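Local atomic coordinates of TbpB (Actinobacillus pleuropneumoniae, PDB entry 3HOL), a protein that probably binds host transferrin at the bacterial surface as the lipoprotein partner of a transferrin receptor, helping the bacterium to acquire iron. Residues P110-P115 / I288-N293; T272-D277 / G362-T367; E337-G342 / G475-T480. All coordinates share one frame; numbering follows the deposited sequence.

Contact 1 (P110-P115 / I288-N293); sequences PAKELP and ISELNN
The E290 carboxylate is met by K112, whose NZ comes to OE1 on the anti side, 20° out of the carboxylate plane. A second flat group, the N292 amide, sends OD1 to the P110 ring at CD, 3.4 Å away, the two side chains crossing at about a right angle. P110 CB also touches the carbonyl O of N293. The salt bridge itself is short, K112 NZ to E290 OE1 measuring 2.7 Å. K112 reaches it with an extended chain that bends only at its last bond (chi4 88°), and the K112 and E290 chains run alongside each other with opposite headings. NZ then donates to the L291 carbonyl O at 2.9 Å. Its third partner is a water, 3.1 Å from NZ, which also accepts from N293 N and donates to P110 O. Three acceptors thus surround the ammonium, one for each N-H, which probably fixes its rotation. The N293 side chain, bonded to G295 N and D296 O, lies against I276 and A278. Strands 113-115 and 287-290 both pair with strand 272-282, one after the other along it, and K112 bonds through its backbone to I275 and I276 there; L291 packs on strand 356-363, which pairs with its other edge.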
loop_
_atom_site.group_PDB
_atom_site.type_symbol
_atom_site.label_atom_id
_atom_site.label_comp_id
_atom_site.label_asym_id
_atom_site.label_seq_id
_atom_site.Cartn_x
_atom_site.Cartn_y
_atom_site.Cartn_z
ATOM N N PRO A 110 -2.137 1.773 4.720
ATOM C CA PRO A 110 -1.823 0.377 4.378
ATOM C C PRO A 110 -0.643 -0.144 5.230
ATOM O O PRO A 110 0.363 0.544 5.330
ATOM C CB PRO A 110 -1.388 0.460 2.900
ATOM C CG PRO A 110 -2.078 1.738 2.371
ATOM C CD PRO A 110 -2.072 2.676 3.546
ATOM N N ALA A 111 -0.783 -1.322 5.835
ATOM C CA ALA A 111 0.143 -1.778 6.906
ATOM C C ALA A 111 1.595 -1.838 6.466
ATOM O O ALA A 111 1.891 -2.360 5.401
ATOM C CB ALA A 111 -0.302 -3.184 7.435
ATOM N N LYS A 112 2.512 -1.335 7.283
ATOM C CA LYS A 112 3.951 -1.476 6.955
ATOM C C LYS A 112 4.639 -2.492 7.864
ATOM O O LYS A 112 5.792 -2.864 7.630
ATOM C CB LYS A 112 4.670 -0.120 7.054
ATOM C CG LYS A 112 4.329 0.808 5.828
ATOM C CD LYS A 112 5.279 1.992 5.745
ATOM C CE LYS A 112 4.937 2.879 4.523
ATOM N NZ LYS A 112 3.908 3.911 4.862
ATOM N N GLU A 113 3.925 -2.906 8.903
ATOM C CA GLU A 113 4.344 -4.021 9.745
ATOM C C GLU A 113 3.182 -4.996 9.870
ATOM O O GLU A 113 2.006 -4.585 9.864
ATOM C CB GLU A 113 4.768 -3.532 11.134
ATOM C CG GLU A 113 5.857 -2.469 11.116
ATOM C CD GLU A 113 6.447 -2.144 12.522
ATOM O OE1 GLU A 113 6.018 -2.711 13.556
ATOM O OE2 GLU A 113 7.365 -1.319 12.583
ATOM N N LEU A 114 3.517 -6.289 9.951
ATOM C CA LEU A 114 2.556 -7.348 10.205
ATOM C C LEU A 114 2.897 -8.100 11.512
ATOM O O LEU A 114 4.087 -8.172 11.880
ATOM C CB LEU A 114 2.623 -8.370 9.039
ATOM C CG LEU A 114 2.300 -7.866 7.618
ATOM C CD1 LEU A 114 2.334 -9.075 6.678
ATOM C CD2 LEU A 114 0.916 -7.248 7.567
ATOM N N PRO A 115 1.870 -8.684 12.175
ATOM C CA PRO A 115 2.110 -9.580 13.309
ATOM C C PRO A 115 3.072 -10.678 12.882
ATOM O O PRO A 115 3.066 -11.112 11.714
ATOM C CB PRO A 115 0.722 -10.110 13.645
ATOM C CG PRO A 115 -0.228 -8.981 13.179
ATOM C CD PRO A 115 0.427 -8.425 11.957
ATOM N N ILE A 288 9.574 14.338 7.989
ATOM C CA ILE A 288 9.328 13.032 7.321
ATOM C C ILE A 288 7.833 12.727 7.303
ATOM O O ILE A 288 7.147 13.093 8.239
ATOM C CB ILE A 288 10.159 11.901 7.982
ATOM C CG1 ILE A 288 10.236 10.655 7.081
ATOM C CG2 ILE A 288 9.625 11.522 9.366
ATOM C CD1 ILE A 288 11.559 9.906 7.196
ATOM N N SER A 289 7.310 12.132 6.219
ATOM C CA SER A 289 5.935 11.638 6.201
ATOM C C SER A 289 5.847 10.274 5.484
ATOM O O SER A 289 6.712 9.948 4.663
ATOM C CB SER A 289 4.974 12.660 5.582
ATOM O OG SER A 289 5.199 12.808 4.199
ATOM N N GLU A 290 4.821 9.499 5.830
ATOM C CA GLU A 290 4.605 8.174 5.263
ATOM C C GLU A 290 4.018 8.280 3.872
ATOM O O GLU A 290 3.177 9.142 3.614
ATOM C CB GLU A 290 3.651 7.384 6.172
ATOM C CG GLU A 290 4.241 7.015 7.490
ATOM C CD GLU A 290 5.472 6.120 7.381
ATOM O OE1 GLU A 290 5.611 5.272 6.431
ATOM O OE2 GLU A 290 6.307 6.237 8.293
ATOM N N LEU A 291 4.446 7.399 2.978
ATOM C CA LEU A 291 3.820 7.230 1.667
ATOM C C LEU A 291 2.936 6.004 1.681
ATOM O O LEU A 291 3.285 5.001 2.303
ATOM C CB LEU A 291 4.891 7.012 0.578
ATOM C CG LEU A 291 5.723 8.248 0.235
ATOM C CD1 LEU A 291 6.937 7.848 -0.662
ATOM C CD2 LEU A 291 4.875 9.393 -0.407
ATOM N N ASN A 292 1.806 6.049 0.973
ATOM C CA ASN A 292 1.033 4.821 0.785
ATOM C C ASN A 292 1.765 3.820 -0.118
ATOM O O ASN A 292 2.174 4.145 -1.250
ATOM C CB ASN A 292 -0.343 5.150 0.205
ATOM C CG ASN A 292 -1.189 5.922 1.174
ATOM O OD1 ASN A 292 -1.094 5.728 2.401
ATOM N ND2 ASN A 292 -2.064 6.766 0.647
ATOM N N ASN A 293 1.927 2.595 0.358
ATOM C CA ASN A 293 2.604 1.593 -0.473
ATOM C C ASN A 293 2.038 0.207 -0.174
ATOM O O ASN A 293 1.716 -0.085 0.996
ATOM C CB ASN A 293 4.111 1.607 -0.187
ATOM C CG ASN A 293 4.882 0.751 -1.176
ATOM O OD1 ASN A 293 5.065 -0.431 -0.914
ATOM N ND2 ASN A 293 5.233 1.306 -2.341
HETATM O O HOH W 1 1.632 2.299 3.421
#

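Contact 2 (T272-D277 / G362-T367); sequences TVRIID and GERTAT
D277 OD2 is gripped by NE and NH1 of R364, and probably also by the hydroxyl of Y477, in an unusually short approach. The NE bond is the straighter of the two arginine bonds, with D277 OD2 3.0 Å from R364 NE and an N-H...O angle of 159°. R364 approaches side-on: NE comes from the syn side of OD2, 34° out of the carboxylate plane, and NH1 also reaches OD1, at 3.2 Å. From its own strand R274 adds a further donor, its NE lying 2.9 Å from D277 OD1 and nearly in line with the C-O bond. With CG of R274 opposite its backbone N, chi1 -163° lays CG over the centre of one face of the R364 guanidinium, 3.6 Å from R364 CZ, and the bend at the next bond turns NE back toward D277 OD1. Alongside this network the backbones pair as antiparallel strands. D277 and G362 form a hydrogen-bonded pair, I276 and E363 a non-hydrogen-bonded one. R364 N then bonds to I275 O at 2.9 Å, beyond the end of strand 356-363. I276 and E363 turn their side chains to the sheet face away from D277. R364 NH2 has another partner in N440 OD1, and the R274 carbonyl bonds to N440 ND2. A buried carboxylate that accepts from two arginines would probably be held ionised, and its charge probably offsets the repulsion between the two guanidinium groups where the handle sheet of the C-lobe meets its barrel.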
loop_
_atom_site.group_PDB
_atom_site.type_symbol
_atom_site.label_atom_id
_atom_site.label_comp_id
_atom_site.label_asym_id
_atom_site.label_seq_id
_atom_site.Cartn_x
_atom_site.Cartn_y
_atom_site.Cartn_z
ATOM N N THR A 272 5.316 -7.426 16.162
ATOM C CA THR A 272 5.227 -7.232 14.709
ATOM C C THR A 272 6.602 -7.246 14.081
ATOM O O THR A 272 7.613 -7.074 14.797
ATOM C CB THR A 272 4.455 -5.935 14.342
ATOM O OG1 THR A 272 5.155 -4.816 14.887
ATOM C CG2 THR A 272 3.052 -5.929 14.940
ATOM N N VAL A 273 6.659 -7.515 12.761
ATOM C CA VAL A 273 7.872 -7.332 11.966
ATOM C C VAL A 273 7.591 -6.384 10.783
ATOM O O VAL A 273 6.492 -6.397 10.221
ATOM C CB VAL A 273 8.411 -8.668 11.348
ATOM C CG1 VAL A 273 9.204 -9.448 12.366
ATOM C CG2 VAL A 273 7.285 -9.547 10.724
ATOM N N ARG A 274 8.599 -5.613 10.373
ATOM C CA ARG A 274 8.426 -4.694 9.241
ATOM C C ARG A 274 8.360 -5.466 7.917
ATOM O O ARG A 274 9.127 -6.433 7.700
ATOM C CB ARG A 274 9.596 -3.734 9.182
ATOM C CG ARG A 274 9.408 -2.478 8.343
ATOM C CD ARG A 274 9.348 -1.268 9.255
ATOM N NE ARG A 274 8.997 -0.124 8.417
ATOM C CZ ARG A 274 8.217 0.857 8.806
ATOM N NH1 ARG A 274 7.728 0.836 10.031
ATOM N NH2 ARG A 274 7.953 1.848 7.975
ATOM N N ILE A 275 7.477 -5.023 7.024
ATOM C CA ILE A 275 7.450 -5.553 5.651
ATOM C C ILE A 275 7.798 -4.485 4.623
ATOM O O ILE A 275 8.270 -4.811 3.528
ATOM C CB ILE A 275 6.098 -6.160 5.262
ATOM C CG1 ILE A 275 4.917 -5.196 5.567
ATOM C CG2 ILE A 275 5.925 -7.507 5.951
ATOM C CD1 ILE A 275 3.574 -5.578 4.774
ATOM N N ILE A 276 7.532 -3.213 4.961
ATOM C CA ILE A 276 7.661 -2.156 3.984
ATOM C C ILE A 276 8.256 -0.899 4.575
ATOM O O ILE A 276 7.914 -0.528 5.710
ATOM C CB ILE A 276 6.267 -1.800 3.433
ATOM C CG1 ILE A 276 5.665 -2.982 2.652
ATOM C CG2 ILE A 276 6.300 -0.515 2.593
ATOM C CD1 ILE A 276 4.122 -2.775 2.409
ATOM N N ASP A 277 9.120 -0.228 3.791
ATOM C CA ASP A 277 9.445 1.180 4.061
ATOM C C ASP A 277 8.929 1.994 2.882
ATOM O O ASP A 277 9.105 1.585 1.743
ATOM C CB ASP A 277 10.970 1.403 4.181
ATOM C CG ASP A 277 11.586 0.667 5.374
ATOM O OD1 ASP A 277 10.947 0.672 6.443
ATOM O OD2 ASP A 277 12.681 0.050 5.210
ATOM N N GLY A 362 11.160 0.372 0.128
ATOM C CA GLY A 362 11.846 -0.911 0.107
ATOM C C GLY A 362 10.897 -2.029 0.526
ATOM O O GLY A 362 9.941 -1.790 1.284
ATOM N N GLU A 363 11.168 -3.226 0.019
ATOM C CA GLU A 363 10.407 -4.444 0.329
ATOM C C GLU A 363 11.291 -5.268 1.249
ATOM O O GLU A 363 12.231 -5.903 0.760
ATOM C CB GLU A 363 10.146 -5.219 -0.986
ATOM C CG GLU A 363 9.417 -4.381 -2.029
ATOM C CD GLU A 363 9.472 -4.947 -3.452
ATOM O OE1 GLU A 363 9.740 -6.145 -3.632
ATOM O OE2 GLU A 363 9.245 -4.162 -4.399
ATOM N N ARG A 364 11.020 -5.254 2.569
ATOM C CA ARG A 364 11.958 -5.861 3.541
ATOM C C ARG A 364 12.190 -7.316 3.291
ATOM O O ARG A 364 11.247 -8.055 2.989
ATOM C CB ARG A 364 11.415 -5.786 4.978
ATOM C CG ARG A 364 11.435 -4.431 5.589
ATOM C CD ARG A 364 12.861 -4.000 6.025
ATOM N NE ARG A 364 12.794 -2.652 6.616
ATOM C CZ ARG A 364 12.956 -2.364 7.910
ATOM N NH1 ARG A 364 12.845 -1.093 8.297
ATOM N NH2 ARG A 364 13.220 -3.321 8.810
ATOM N N THR A 365 13.419 -7.759 3.533
ATOM C CA THR A 365 13.732 -9.205 3.551
ATOM C C THR A 365 12.902 -9.938 4.620
ATOM O O THR A 365 12.822 -9.478 5.774
ATOM C CB THR A 365 15.226 -9.411 3.860
ATOM O OG1 THR A 365 15.993 -8.693 2.884
ATOM C CG2 THR A 365 15.619 -10.929 3.874
ATOM N N ALA A 366 12.313 -11.087 4.271
ATOM C CA ALA A 366 11.674 -11.918 5.292
ATOM C C ALA A 366 12.720 -12.298 6.364
ATOM O O ALA A 366 13.868 -12.685 6.037
ATOM C CB ALA A 366 10.998 -13.181 4.651
ATOM N N THR A 367 12.356 -12.145 7.633
ATOM C CA THR A 367 13.348 -12.293 8.714
ATOM C C THR A 367 13.921 -13.714 8.720
ATOM O O THR A 367 15.092 -13.917 9.055
ATOM C CB THR A 367 12.795 -11.880 10.087
ATOM O OG1 THR A 367 12.206 -10.558 9.996
ATOM C CG2 THR A 367 13.922 -11.882 11.159
#

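Contact 3 (E337-G342 / G475-T480); sequences EYMKFG and GFYGPT
Y338 lies along G478 and P479, and its side chain can be followed outward atom by atom. CB starts beside the G478 backbone, 3.6 Å from G478 N, and also faces CB of Y477. With CG opposite the carbonyl carbon (chi1 -61°), the ring turns over the chain of its partner: CG sits 3.5 Å from G478 CA. Farther out P479 takes over, its CD touching CE1 and CE2 of Y338 and approaching CZ to 3.4 Å. At the tip the Y338 hydroxyl oxygen lies 3.7 Å from P479 CG. G478 CA and P479 CD therefore cover the same ring face, each offset toward the rim, in two CH-pi contacts 22° and 23° off the ring normal. G478, having no side chain, lets the ring settle this closely on its backbone. The two segments come from different parts of the C-lobe. Residues 337-342 lead into strand 339-346, which lies between 325-332 and 356-363 in the handle sheet, whereas 475-480 leave strand 470-477 of the beta barrel, so the aromatic contact joins handle to barrel. E363 lies between them, its backbone bonding to both Y338 and G478, and E483 accepts from Y338 N. The next residue, M339, meets the Y477 ring. Its CB comes within 3.7 Å of Y477 CD2, and chi1 59° sets the M339 chain so that SD lies beside that same ring carbon. SD stands obliquely to the ring, 4.9 Å from the Y477 centroid, a Met-aromatic contact. The carbonyl O of G475 lies 3.5 Å above one face of the Y477 ring.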
loop_
_atom_site.group_PDB
_atom_site.type_symbol
_atom_site.label_atom_id
_atom_site.label_comp_id
_atom_site.label_asym_id
_atom_site.label_seq_id
_atom_site.Cartn_x
_atom_site.Cartn_y
_atom_site.Cartn_z
ATOM N N GLU A 337 16.605 -3.983 -7.250
ATOM C CA GLU A 337 15.311 -4.541 -7.682
ATOM C C GLU A 337 14.221 -4.493 -6.599
ATOM O O GLU A 337 13.016 -4.596 -6.912
ATOM C CB GLU A 337 15.519 -5.989 -8.116
ATOM C CG GLU A 337 16.473 -6.153 -9.332
ATOM C CD GLU A 337 15.702 -6.394 -10.604
ATOM O OE1 GLU A 337 15.971 -5.724 -11.626
ATOM O OE2 GLU A 337 14.791 -7.242 -10.583
ATOM N N TYR A 338 14.627 -4.345 -5.332
ATOM C CA TYR A 338 13.672 -4.472 -4.204
ATOM C C TYR A 338 13.526 -3.191 -3.364
ATOM O O TYR A 338 12.885 -3.221 -2.293
ATOM C CB TYR A 338 14.047 -5.662 -3.313
ATOM C CG TYR A 338 14.016 -6.982 -4.077
ATOM C CD1 TYR A 338 12.839 -7.696 -4.205
ATOM C CD2 TYR A 338 15.175 -7.484 -4.706
ATOM C CE1 TYR A 338 12.799 -8.897 -4.905
ATOM C CE2 TYR A 338 15.144 -8.680 -5.415
ATOM C CZ TYR A 338 13.956 -9.385 -5.494
ATOM O OH TYR A 338 13.908 -10.552 -6.199
ATOM N N MET A 339 14.117 -2.103 -3.867
ATOM C CA MET A 339 14.036 -0.766 -3.271
ATOM C C MET A 339 14.234 0.274 -4.363
ATOM O O MET A 339 14.730 -0.040 -5.434
ATOM C CB MET A 339 15.100 -0.586 -2.165
ATOM C CG MET A 339 16.582 -0.769 -2.624
ATOM S SD MET A 339 17.748 -0.025 -1.449
ATOM C CE MET A 339 17.046 1.617 -1.169
ATOM N N LYS A 340 13.815 1.506 -4.080
ATOM C CA LYS A 340 13.969 2.670 -4.955
ATOM C C LYS A 340 14.129 3.861 -4.034
ATOM O O LYS A 340 13.503 3.893 -2.967
ATOM C CB LYS A 340 12.687 2.902 -5.765
ATOM C CG LYS A 340 12.467 1.934 -6.942
ATOM C CD LYS A 340 13.426 2.268 -8.095
ATOM C CE LYS A 340 13.110 1.518 -9.391
ATOM N NZ LYS A 340 14.105 0.427 -9.567
ATOM N N PHE A 341 14.940 4.836 -4.439
ATOM C CA PHE A 341 15.062 6.079 -3.673
ATOM C C PHE A 341 15.335 7.197 -4.647
ATOM O O PHE A 341 15.733 6.952 -5.779
ATOM C CB PHE A 341 16.161 5.990 -2.583
ATOM C CG PHE A 341 17.580 5.823 -3.132
ATOM C CD1 PHE A 341 18.338 6.944 -3.527
ATOM C CD2 PHE A 341 18.151 4.546 -3.234
ATOM C CE1 PHE A 341 19.657 6.782 -4.021
ATOM C CE2 PHE A 341 19.486 4.376 -3.741
ATOM C CZ PHE A 341 20.213 5.486 -4.128
ATOM N N GLY A 342 15.067 8.423 -4.255
ATOM C CA GLY A 342 15.481 9.513 -5.107
ATOM C C GLY A 342 14.869 10.800 -4.671
ATOM O O GLY A 342 14.573 11.000 -3.474
ATOM N N GLY A 475 16.723 -0.690 6.306
ATOM C CA GLY A 475 16.474 -2.096 6.250
ATOM C C GLY A 475 17.246 -2.845 5.190
ATOM O O GLY A 475 17.928 -2.253 4.347
ATOM N N PHE A 476 17.057 -4.157 5.235
ATOM C CA PHE A 476 17.535 -5.079 4.233
ATOM C C PHE A 476 16.364 -5.493 3.359
ATOM O O PHE A 476 15.295 -5.772 3.889
ATOM C CB PHE A 476 18.171 -6.269 4.940
ATOM C CG PHE A 476 19.461 -5.893 5.652
ATOM C CD1 PHE A 476 20.668 -5.822 4.941
ATOM C CD2 PHE A 476 19.448 -5.534 7.001
ATOM C CE1 PHE A 476 21.861 -5.409 5.605
ATOM C CE2 PHE A 476 20.624 -5.159 7.666
ATOM C CZ PHE A 476 21.826 -5.084 6.964
ATOM N N TYR A 477 16.573 -5.496 2.033
ATOM C CA TYR A 477 15.490 -5.688 1.077
ATOM C C TYR A 477 15.773 -6.832 0.121
ATOM O O TYR A 477 16.939 -7.063 -0.260
ATOM C CB TYR A 477 15.286 -4.401 0.276
ATOM C CG TYR A 477 15.086 -3.174 1.157
ATOM C CD1 TYR A 477 14.027 -3.115 2.078
ATOM C CD2 TYR A 477 15.959 -2.096 1.082
ATOM C CE1 TYR A 477 13.831 -1.963 2.907
ATOM C CE2 TYR A 477 15.777 -0.926 1.908
ATOM C CZ TYR A 477 14.713 -0.882 2.819
ATOM O OH TYR A 477 14.521 0.247 3.618
ATOM N N GLY A 478 14.712 -7.536 -0.259
ATOM C CA GLY A 478 14.819 -8.686 -1.158
ATOM C C GLY A 478 15.102 -10.019 -0.469
ATOM O O GLY A 478 15.369 -10.079 0.733
ATOM N N PRO A 479 15.071 -11.113 -1.246
ATOM C CA PRO A 479 15.012 -12.460 -0.695
ATOM C C PRO A 479 16.266 -12.894 0.059
ATOM O O PRO A 479 16.209 -13.842 0.864
ATOM C CB PRO A 479 14.782 -13.357 -1.934
ATOM C CG PRO A 479 14.519 -12.443 -3.092
ATOM C CD PRO A 479 15.017 -11.085 -2.713
ATOM N N THR A 480 17.393 -12.245 -0.220
ATOM C CA THR A 480 18.649 -12.678 0.356
ATOM C C THR A 480 19.348 -11.527 1.100
ATOM O O THR A 480 20.516 -11.657 1.494
ATOM C CB THR A 480 19.623 -13.302 -0.723
ATOM O OG1 THR A 480 19.890 -12.351 -1.763
ATOM C CG2 THR A 480 19.046 -14.585 -1.329
#

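In the fold
Contacts 1 and 3 are largely buried and contact 2 partly so, yet contact 2 has the largest interface and the densest network of charges. All three reach one antiparallel sheet. Contact 1 joins the loops next to two strands of the sheet, 113-115 and 287-290, by a salt bridge and a water; contact 2 pairs two of its strands directly; contact 3 docks it on the C-lobe barrel through rings and apolar carbons. Contact 2 touches both others: the E113 carboxylate meets the T272 hydroxyl on one side, and T365 OG1 meets the G478 carbonyl on the other. Contacts 1 and 3 do not touch, their nearest atoms being about 8 Å apart.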